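Protein CLPV1 (Pseudomonas aeruginosa, PDB 4UQW) is a Clp-family ATPase that probably disassembles contracted TssB-TssC sheaths of the type VI secretion system, its N domain probably contributing to sheath recognition. Local coordinates at residues G13-N16 and S17-K21. Sequence-based numbering, arbitrary orientation.
Sequences GKLN and SLAYK
N16 OD1 accepts a hydrogen bond of 2.8 Å from A19 N, the classic N-cap of helix 17-33 in the mainly helical Clp N domain. CG of N16 stands between its own backbone N and carbonyl carbon (chi1 72°), which carries the amide forward over the N-terminal end of the first turn. A19 N then points almost straight at OD1, with an N-H...O angle of 167°. The methyl of A19 lies against the same oxygen, CB to OD1 3.3 Å. At the other end of the amide, ND2 donates to the carboxylate of E161, fixing which way the group is flipped and tying the cap to the C-terminal tail. One step on, Y20 N bonds to N16 O at 3.0 Å, the first i to i+4 bond of the helix. L15, just ahead of the cap, is buried and turned toward the first turn of the helix: its CD2 rests 4.0 Å from A19 CB, while its CB meets Y20 CB, and V98 of helix 92-108 packs on it too. Beyond L15, the Y20 ring extends back along the incoming loop and borders the benzamidine pocket with R8, F12 and L90; its CE2 comes within 4.1 Å of G13 N.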
ATOM      1  N   GLY A  13       0.901  -6.516  12.493  1.00 13.71           N
ATOM      2  CA  GLY A  13       1.442  -5.884  13.686  1.00 15.04           C
ATOM      3  C   GLY A  13       2.753  -5.150  13.393  1.00 16.83           C
ATOM      4  O   GLY A  13       3.116  -4.243  14.173  1.00 18.86           O
ATOM      5  N   LYS A  14       3.431  -5.466  12.275  1.00 13.23           N
ATOM      6  CA  LYS A  14       4.634  -4.709  11.958  1.00 13.93           C
ATOM      7  C   LYS A  14       4.361  -3.335  11.325  1.00 14.08           C
ATOM      8  O   LYS A  14       5.266  -2.509  11.227  1.00 15.52           O
ATOM      9  CB  LYS A  14       5.514  -5.490  10.975  1.00 14.15           C
ATOM     10  CG  LYS A  14       6.036  -6.809  11.557  1.00 13.51           C
ATOM     11  CD  LYS A  14       6.875  -6.516  12.834  1.00 16.80           C
ATOM     12  CE  LYS A  14       7.596  -7.832  13.236  1.00 14.60           C
ATOM     13  NZ  LYS A  14       8.400  -7.696  14.532  1.00 17.76           N
ATOM     14  N   LEU A  15       3.123  -3.072  10.901  1.00 13.91           N
ATOM     15  CA  LEU A  15       2.787  -1.794  10.283  1.00 14.45           C
ATOM     16  C   LEU A  15       2.904  -0.641  11.273  1.00 15.29           C
ATOM     17  O   LEU A  15       2.575  -0.813  12.473  1.00 17.50           O
ATOM     18  CB  LEU A  15       1.361  -1.817   9.728  1.00 13.74           C
ATOM     19  CG  LEU A  15       1.138  -2.779   8.553  1.00 12.62           C
ATOM     20  CD1 LEU A  15      -0.304  -2.789   8.203  1.00 14.72           C
ATOM     21  CD2 LEU A  15       1.923  -2.388   7.287  1.00 15.08           C
ATOM     22  N   ASN A  16       3.359   0.511  10.811  1.00 15.31           N
ATOM     23  CA  ASN A  16       3.260   1.721  11.652  1.00 14.35           C
ATOM     24  C   ASN A  16       1.820   2.187  11.786  1.00 16.66           C
ATOM     25  O   ASN A  16       0.891   1.555  11.206  1.00 15.72           O
ATOM     26  CB  ASN A  16       4.189   2.837  11.143  1.00 15.05           C
ATOM     27  CG  ASN A  16       3.714   3.491   9.847  1.00 15.39           C
ATOM     28  OD1 ASN A  16       2.610   3.229   9.329  1.00 15.69           O
ATOM     29  ND2 ASN A  16       4.570   4.356   9.282  1.00 16.75           N
ATOM     30  N   SER A  17       1.589   3.249  12.578  1.00 17.24           N
ATOM     31  CA  SER A  17       0.220   3.582  12.895  0.56 15.83           C
ATOM     32  C   SER A  17      -0.502   4.143  11.671  1.00 19.26           C
ATOM     33  O   SER A  17      -1.672   3.839  11.471  1.00 17.36           O
ATOM     34  CB  SER A  17       0.185   4.567  14.063  0.56 21.45           C
ATOM     35  OG  SER A  17       0.757   5.791  13.674  0.56 24.84           O
ATOM     36  N   LEU A  18       0.195   4.903  10.852  1.00 17.37           N
ATOM     37  CA  LEU A  18      -0.481   5.475   9.676  1.00 17.11           C
ATOM     38  C   LEU A  18      -0.946   4.338   8.748  1.00 17.22           C
ATOM     39  O   LEU A  18      -2.121   4.288   8.251  1.00 16.31           O
ATOM     40  CB  LEU A  18       0.481   6.477   8.972  1.00 18.45           C
ATOM     41  CG  LEU A  18      -0.129   7.185   7.745  1.00 17.50           C
ATOM     42  CD1 LEU A  18       0.523   8.568   7.524  1.00 16.90           C
ATOM     43  CD2 LEU A  18       0.001   6.364   6.466  1.00 17.80           C
ATOM     44  N   ALA A  19      -0.059   3.389   8.444  1.00 15.25           N
ATOM     45  CA  ALA A  19      -0.377   2.297   7.525  1.00 13.86           C
ATOM     46  C   ALA A  19      -1.461   1.409   8.104  1.00 14.93           C
ATOM     47  O   ALA A  19      -2.364   0.979   7.370  1.00 16.14           O
ATOM     48  CB  ALA A  19       0.858   1.436   7.186  1.00 15.57           C
ATOM     49  N   TYR A  20      -1.419   1.083   9.412  1.00 14.33           N
ATOM     50  CA  TYR A  20      -2.394   0.174   9.982  1.00 15.50           C
ATOM     51  C   TYR A  20      -3.752   0.870  10.084  1.00 16.46           C
ATOM     52  O   TYR A  20      -4.802   0.272   9.778  1.00 16.28           O
ATOM     53  CB  TYR A  20      -1.990  -0.297  11.384  1.00 16.44           C
ATOM     54  CG  TYR A  20      -2.409  -1.707  11.809  1.00 16.17           C
ATOM     55  CD1 TYR A  20      -3.506  -2.364  11.243  1.00 20.86           C
ATOM     56  CD2 TYR A  20      -1.623  -2.436  12.690  1.00 17.99           C
ATOM     57  CE1 TYR A  20      -3.863  -3.664  11.626  1.00 19.11           C
ATOM     58  CE2 TYR A  20      -1.977  -3.713  13.105  1.00 17.35           C
ATOM     59  CZ  TYR A  20      -3.087  -4.336  12.568  1.00 18.45           C
ATOM     60  OH  TYR A  20      -3.459  -5.618  12.896  1.00 19.22           O
ATOM     61  N   LYS A  21      -3.762   2.133  10.476  1.00 15.96           N
ATOM     62  CA  LYS A  21      -5.062   2.845  10.538  1.00 16.18           C
ATOM     63  C   LYS A  21      -5.664   2.927   9.150  1.00 17.52           C
ATOM     64  O   LYS A  21      -6.892   2.885   8.989  1.00 18.24           O
ATOM     65  CB  LYS A  21      -4.879   4.245  11.156  1.00 16.98           C
ATOM     66  CG  LYS A  21      -4.656   4.143  12.702  1.00 23.69           C
ATOM     67  CD  LYS A  21      -4.376   5.540  13.293  1.00 42.06           C
ATOM     68  CE  LYS A  21      -4.009   5.468  14.773  1.00 55.44           C
ATOM     69  NZ  LYS A  21      -3.279   6.715  15.178  1.00 66.12           N
TER